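Quinoline 2-oxidoreductase large subunit (Pseudomonas putida, PDB 1T3Q) carries the molybdenum-pterin cytosine dinucleotide site of a molybdenum hydroxylase of the xanthine dehydrogenase family, which oxidises quinoline. Local coordinates at residues V343-Y348 with R382-I386; K296-N300 with G372-G378. All blocks are in the same frame, centred on the assembly; numbering follows the deposited sequence.

Contact 1: residues V343-Y348 with R382-I386; sequences VILGVY and RETLI
Glu383 OE1 takes three donors at once. Tyr348 OH gives a bond of 2.8 Å to Glu383 OE1 on its syn lone pair. Arg382 comes from the anti side and holds the same oxygen side-on, with NE at 3.1 Å and NH1 at 3.0 Å from Glu383 OE1; both bonds belong to one salt bridge. The network joins helix 375-393 to two overlapping beta turns, type I from Val343 and type II' from Leu345, in the molybdopterin-binding domain. Tyrosine ring and carboxylate are nearly coplanar, 16° apart, and Glu383 OE1 lies at the ring edge. Glu383 OE2 turns to Arg401 and the backbone N of Val462, which probably helps keep the acid charged. The Arg382 chain leaves with CG opposite the backbone N (chi1 -168°) and bends at chi3. This carries the guanidinium over to the turns, where Arg382 NH2 bonds to Ile344 O at 2.8 Å, from above the carbonyl plane. Gln379 OE1 also accepts from Arg382 NH1. With a leucine at Arg382, Glu383 OE1 would probably keep the tyrosine hydroxyl but lose its cationic mate, and Ile344 O would lose this donor. The Tyr348 ring is sandwiched, with Val347 CG1 over one face. On the opposite face Ile386 CD1 makes a CH-pi contact, 3.9 Å from the Tyr348 ring centroid.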
loop_
_atom_site.group_PDB
_atom_site.type_symbol
_atom_site.label_atom_id
_atom_site.label_comp_id
_atom_site.label_asym_id
_atom_site.label_seq_id
_atom_site.Cartn_x
_atom_site.Cartn_y
_atom_site.Cartn_z
ATOM N N VAL B 343 -34.373 -11.224 25.642
ATOM C CA VAL B 343 -34.911 -9.879 25.864
ATOM C C VAL B 343 -36.380 -9.765 25.467
ATOM O O VAL B 343 -36.872 -8.670 25.187
ATOM C CB VAL B 343 -34.113 -8.820 25.060
ATOM C CG1 VAL B 343 -32.642 -8.829 25.479
ATOM C CG2 VAL B 343 -34.238 -9.096 23.573
ATOM N N ILE B 344 -37.082 -10.893 25.458
ATOM C CA ILE B 344 -38.489 -10.931 25.061
ATOM C C ILE B 344 -39.440 -10.056 25.895
ATOM O O ILE B 344 -40.496 -9.650 25.405
ATOM C CB ILE B 344 -39.012 -12.396 25.055
ATOM C CG1 ILE B 344 -40.269 -12.504 24.192
ATOM C CG2 ILE B 344 -39.323 -12.859 26.473
ATOM C CD1 ILE B 344 -39.991 -12.381 22.701
ATOM N N LEU B 345 -39.081 -9.758 27.141
ATOM C CA LEU B 345 -39.941 -8.934 27.989
ATOM C C LEU B 345 -39.727 -7.457 27.710
ATOM O O LEU B 345 -40.519 -6.608 28.126
ATOM C CB LEU B 345 -39.670 -9.208 29.470
ATOM C CG LEU B 345 -39.930 -10.649 29.909
ATOM C CD1 LEU B 345 -39.680 -10.784 31.405
ATOM C CD2 LEU B 345 -41.360 -11.024 29.567
ATOM N N GLY B 346 -38.643 -7.163 27.006
ATOM C CA GLY B 346 -38.332 -5.791 26.677
ATOM C C GLY B 346 -38.377 -4.831 27.851
ATOM O O GLY B 346 -37.695 -5.001 28.860
ATOM N N VAL B 347 -39.229 -3.829 27.712
ATOM C CA VAL B 347 -39.379 -2.757 28.683
ATOM C C VAL B 347 -40.471 -2.974 29.742
ATOM O O VAL B 347 -40.681 -2.125 30.616
ATOM C CB VAL B 347 -39.656 -1.461 27.873
ATOM C CG1 VAL B 347 -41.024 -0.910 28.163
ATOM C CG2 VAL B 347 -38.566 -0.474 28.097
ATOM N N TYR B 348 -41.128 -4.129 29.692
ATOM C CA TYR B 348 -42.255 -4.401 30.572
ATOM C C TYR B 348 -42.056 -5.322 31.763
ATOM O O TYR B 348 -41.138 -6.136 31.800
ATOM C CB TYR B 348 -43.401 -4.943 29.721
ATOM C CG TYR B 348 -43.626 -4.149 28.450
ATOM C CD1 TYR B 348 -44.378 -2.976 28.459
ATOM C CD2 TYR B 348 -43.060 -4.561 27.243
ATOM C CE1 TYR B 348 -44.564 -2.231 27.291
ATOM C CE2 TYR B 348 -43.237 -3.826 26.074
ATOM C CZ TYR B 348 -43.989 -2.665 26.104
ATOM O OH TYR B 348 -44.163 -1.941 24.945
ATOM N N ARG B 382 -44.686 -9.168 20.235
ATOM C CA ARG B 382 -45.152 -8.606 21.505
ATOM C C ARG B 382 -45.865 -7.266 21.342
ATOM O O ARG B 382 -46.957 -7.078 21.865
ATOM C CB ARG B 382 -43.984 -8.437 22.483
ATOM C CG ARG B 382 -44.425 -8.124 23.913
ATOM C CD ARG B 382 -43.272 -7.603 24.749
ATOM N NE ARG B 382 -42.655 -6.449 24.107
ATOM C CZ ARG B 382 -41.456 -6.461 23.538
ATOM N NH1 ARG B 382 -40.988 -5.363 22.964
ATOM N NH2 ARG B 382 -40.716 -7.563 23.564
ATOM N N GLU B 383 -45.249 -6.332 20.624
ATOM C CA GLU B 383 -45.868 -5.026 20.444
ATOM C C GLU B 383 -47.201 -5.133 19.714
ATOM O O GLU B 383 -48.134 -4.388 20.007
ATOM C CB GLU B 383 -44.922 -4.081 19.700
ATOM C CG GLU B 383 -43.625 -3.773 20.462
ATOM C CD GLU B 383 -43.873 -3.122 21.821
ATOM O OE1 GLU B 383 -43.553 -3.743 22.861
ATOM O OE2 GLU B 383 -44.390 -1.984 21.852
ATOM N N THR B 384 -47.297 -6.064 18.770
ATOM C CA THR B 384 -48.540 -6.253 18.035
ATOM C C THR B 384 -49.624 -6.808 18.961
ATOM O O THR B 384 -50.783 -6.406 18.885
ATOM C CB THR B 384 -48.338 -7.206 16.831
ATOM O OG1 THR B 384 -47.499 -6.568 15.858
ATOM C CG2 THR B 384 -49.673 -7.552 16.181
ATOM N N LEU B 385 -49.245 -7.729 19.839
ATOM C CA LEU B 385 -50.201 -8.310 20.779
ATOM C C LEU B 385 -50.599 -7.286 21.838
ATOM O O LEU B 385 -51.741 -7.261 22.290
ATOM C CB LEU B 385 -49.602 -9.549 21.449
ATOM C CG LEU B 385 -49.422 -10.764 20.536
ATOM C CD1 LEU B 385 -48.813 -11.921 21.327
ATOM C CD2 LEU B 385 -50.769 -11.175 19.965
ATOM N N ILE B 386 -49.653 -6.439 22.228
ATOM C CA ILE B 386 -49.929 -5.406 23.220
ATOM C C ILE B 386 -50.981 -4.436 22.673
ATOM O O ILE B 386 -51.905 -4.038 23.391
ATOM C CB ILE B 386 -48.638 -4.646 23.595
ATOM C CG1 ILE B 386 -47.738 -5.564 24.433
ATOM C CG2 ILE B 386 -48.975 -3.358 24.337
ATOM C CD1 ILE B 386 -46.409 -4.948 24.839
#

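Contact 2: residues K296-N300 with G372-G378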
loop_
_atom_site.group_PDB
_atom_site.type_symbol
_atom_site.label_atom_id
_atom_site.label_comp_id
_atom_site.label_asym_id
_atom_site.label_seq_id
_atom_site.Cartn_x
_atom_site.Cartn_y
_atom_site.Cartn_z
ATOM N N LYS B 296 -33.430 -13.130 10.092
ATOM C CA LYS B 296 -34.781 -12.864 10.570
ATOM C C LYS B 296 -35.827 -13.959 10.469
ATOM O O LYS B 296 -36.972 -13.746 10.870
ATOM C CB LYS B 296 -35.328 -11.610 9.879
ATOM C CG LYS B 296 -34.383 -10.417 9.915
ATOM C CD LYS B 296 -34.208 -9.873 11.334
ATOM C CE LYS B 296 -33.197 -8.725 11.357
ATOM N NZ LYS B 296 -33.093 -8.075 12.698
ATOM N N GLN B 297 -35.469 -15.132 9.963
ATOM C CA GLN B 297 -36.492 -16.157 9.831
ATOM C C GLN B 297 -36.782 -16.983 11.073
ATOM O O GLN B 297 -36.193 -18.037 11.290
ATOM C CB GLN B 297 -36.198 -17.102 8.657
ATOM C CG GLN B 297 -37.355 -18.075 8.411
ATOM C CD GLN B 297 -37.240 -18.864 7.121
ATOM O OE1 GLN B 297 -36.149 -19.240 6.696
ATOM N NE2 GLN B 297 -38.383 -19.141 6.502
ATOM N N GLN B 298 -37.687 -16.483 11.899
ATOM C CA GLN B 298 -38.096 -17.227 13.074
ATOM C C GLN B 298 -39.608 -17.181 13.203
ATOM O O GLN B 298 -40.273 -16.293 12.661
ATOM C CB GLN B 298 -37.400 -16.733 14.362
ATOM C CG GLN B 298 -37.359 -15.246 14.625
ATOM C CD GLN B 298 -36.836 -14.915 16.034
ATOM O OE1 GLN B 298 -37.484 -15.225 17.036
ATOM N NE2 GLN B 298 -35.664 -14.285 16.108
ATOM N N ARG B 299 -40.147 -18.185 13.879
ATOM C CA ARG B 299 -41.575 -18.295 14.102
ATOM C C ARG B 299 -41.721 -18.093 15.599
ATOM O O ARG B 299 -40.966 -18.674 16.378
ATOM C CB ARG B 299 -42.049 -19.698 13.706
ATOM N N ASN B 300 -42.651 -17.236 15.999
ATOM C CA ASN B 300 -42.881 -16.988 17.414
ATOM C C ASN B 300 -44.347 -17.182 17.753
ATOM O O ASN B 300 -45.197 -16.381 17.364
ATOM C CB ASN B 300 -42.446 -15.572 17.815
ATOM C CG ASN B 300 -40.938 -15.394 17.791
ATOM O OD1 ASN B 300 -40.360 -14.986 16.778
ATOM N ND2 ASN B 300 -40.291 -15.717 18.901
ATOM N N GLY B 372 -30.126 -5.685 14.210
ATOM C CA GLY B 372 -31.207 -5.966 15.138
ATOM C C GLY B 372 -31.301 -7.438 15.492
ATOM O O GLY B 372 -31.942 -7.813 16.478
ATOM N N VAL B 373 -30.647 -8.261 14.681
ATOM C CA VAL B 373 -30.626 -9.714 14.847
ATOM C C VAL B 373 -31.951 -10.334 15.288
ATOM O O VAL B 373 -33.010 -9.973 14.775
ATOM C CB VAL B 373 -29.474 -10.155 15.802
ATOM C CG1 VAL B 373 -28.131 -9.795 15.177
ATOM C CG2 VAL B 373 -29.607 -9.488 17.169
ATOM N N GLY B 374 -31.894 -11.269 16.234
ATOM C CA GLY B 374 -33.100 -11.932 16.692
ATOM C C GLY B 374 -34.064 -11.117 17.533
ATOM O O GLY B 374 -35.182 -11.570 17.800
ATOM N N PHE B 375 -33.660 -9.917 17.937
ATOM C CA PHE B 375 -34.521 -9.073 18.767
ATOM C C PHE B 375 -35.771 -8.617 18.013
ATOM O O PHE B 375 -36.839 -8.449 18.600
ATOM C CB PHE B 375 -33.753 -7.833 19.247
ATOM C CG PHE B 375 -32.417 -8.137 19.875
ATOM C CD1 PHE B 375 -32.271 -9.195 20.771
ATOM C CD2 PHE B 375 -31.312 -7.337 19.599
ATOM C CE1 PHE B 375 -31.050 -9.447 21.381
ATOM C CE2 PHE B 375 -30.081 -7.580 20.203
ATOM C CZ PHE B 375 -29.949 -8.640 21.101
ATOM N N THR B 376 -35.638 -8.431 16.705
ATOM C CA THR B 376 -36.749 -7.950 15.889
ATOM C C THR B 376 -38.040 -8.770 15.880
ATOM O O THR B 376 -39.122 -8.217 16.076
ATOM C CB THR B 376 -36.300 -7.739 14.422
ATOM O OG1 THR B 376 -35.142 -6.893 14.394
ATOM C CG2 THR B 376 -37.413 -7.080 13.617
ATOM N N ALA B 377 -37.941 -10.080 15.658
ATOM C CA ALA B 377 -39.140 -10.919 15.586
ATOM C C ALA B 377 -40.033 -10.820 16.818
ATOM O O ALA B 377 -41.243 -10.603 16.698
ATOM C CB ALA B 377 -38.751 -12.377 15.347
ATOM N N GLY B 378 -39.438 -10.984 17.993
ATOM C CA GLY B 378 -40.202 -10.916 19.232
ATOM C C GLY B 378 -40.784 -9.536 19.483
ATOM O O GLY B 378 -41.864 -9.406 20.053
#
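Lys296 NZ ends among backbone carbonyls and the hydroxyl of Thr376. Lys296 NZ bonds to Val373 O at 2.8 Å, in the carbonyl plane and on a lone pair. It also reaches Thr376 OG1, 2.9 Å from Lys296 NZ, and the backbone O of Arg371, a residue of the molybdenum pocket. The chain gets there by a bend at chi2 (-68°), then runs straight to NZ and crosses the threonine at about a right angle. Thr376 OG1 is bonded in addition to Met746 O. Gly372 has phi 96°, where a CB would press on the carbonyl before it and lie close to the ammonium. The contact packs the start of strand 298-306, a strand inside its sheet, on the beginning of helix 375-393, just after Tyr370 and Arg371, which line the pocket of the dioxosulfidomolybdenum ion. Ala377 CB packs against the flat amides: it lies 3.3 Å from Gln298 CD and 3.4 Å from Asn300 OD1. Gln298 NE2 makes a weak bond to Gly374 O, 3.2 Å away, but its stronger partner is Glu336. Asn300 ND2 is bonded to Asn317, and weakly to Gln298 OE1 at 3.4 Å.

In the fold
The two contacts share helix 375-393. Contact 2 takes its start, contact 1 a later part, and their centres lie about 13 Å apart. Along the chain the segments alternate: 296-300, 343-348, 372-378, 382-386. Strand 298-306 and the loop after helix 337-342 thus pack on one helix within the molybdopterin-binding domain. The contacts touch directly, with Val343 CG2 3.4 Å from Phe375 CD1 and Ile344 CD1 3.8 Å from Gly378 CA. Strand 298-306 also runs on to contact 1, where Met302 touches Ile344 and Arg382. Contact 2 is nearer the metal: the Val373 side chain is about 4 Å from the dioxosulfidomolybdenum ion, that of Val343 about 13 Å.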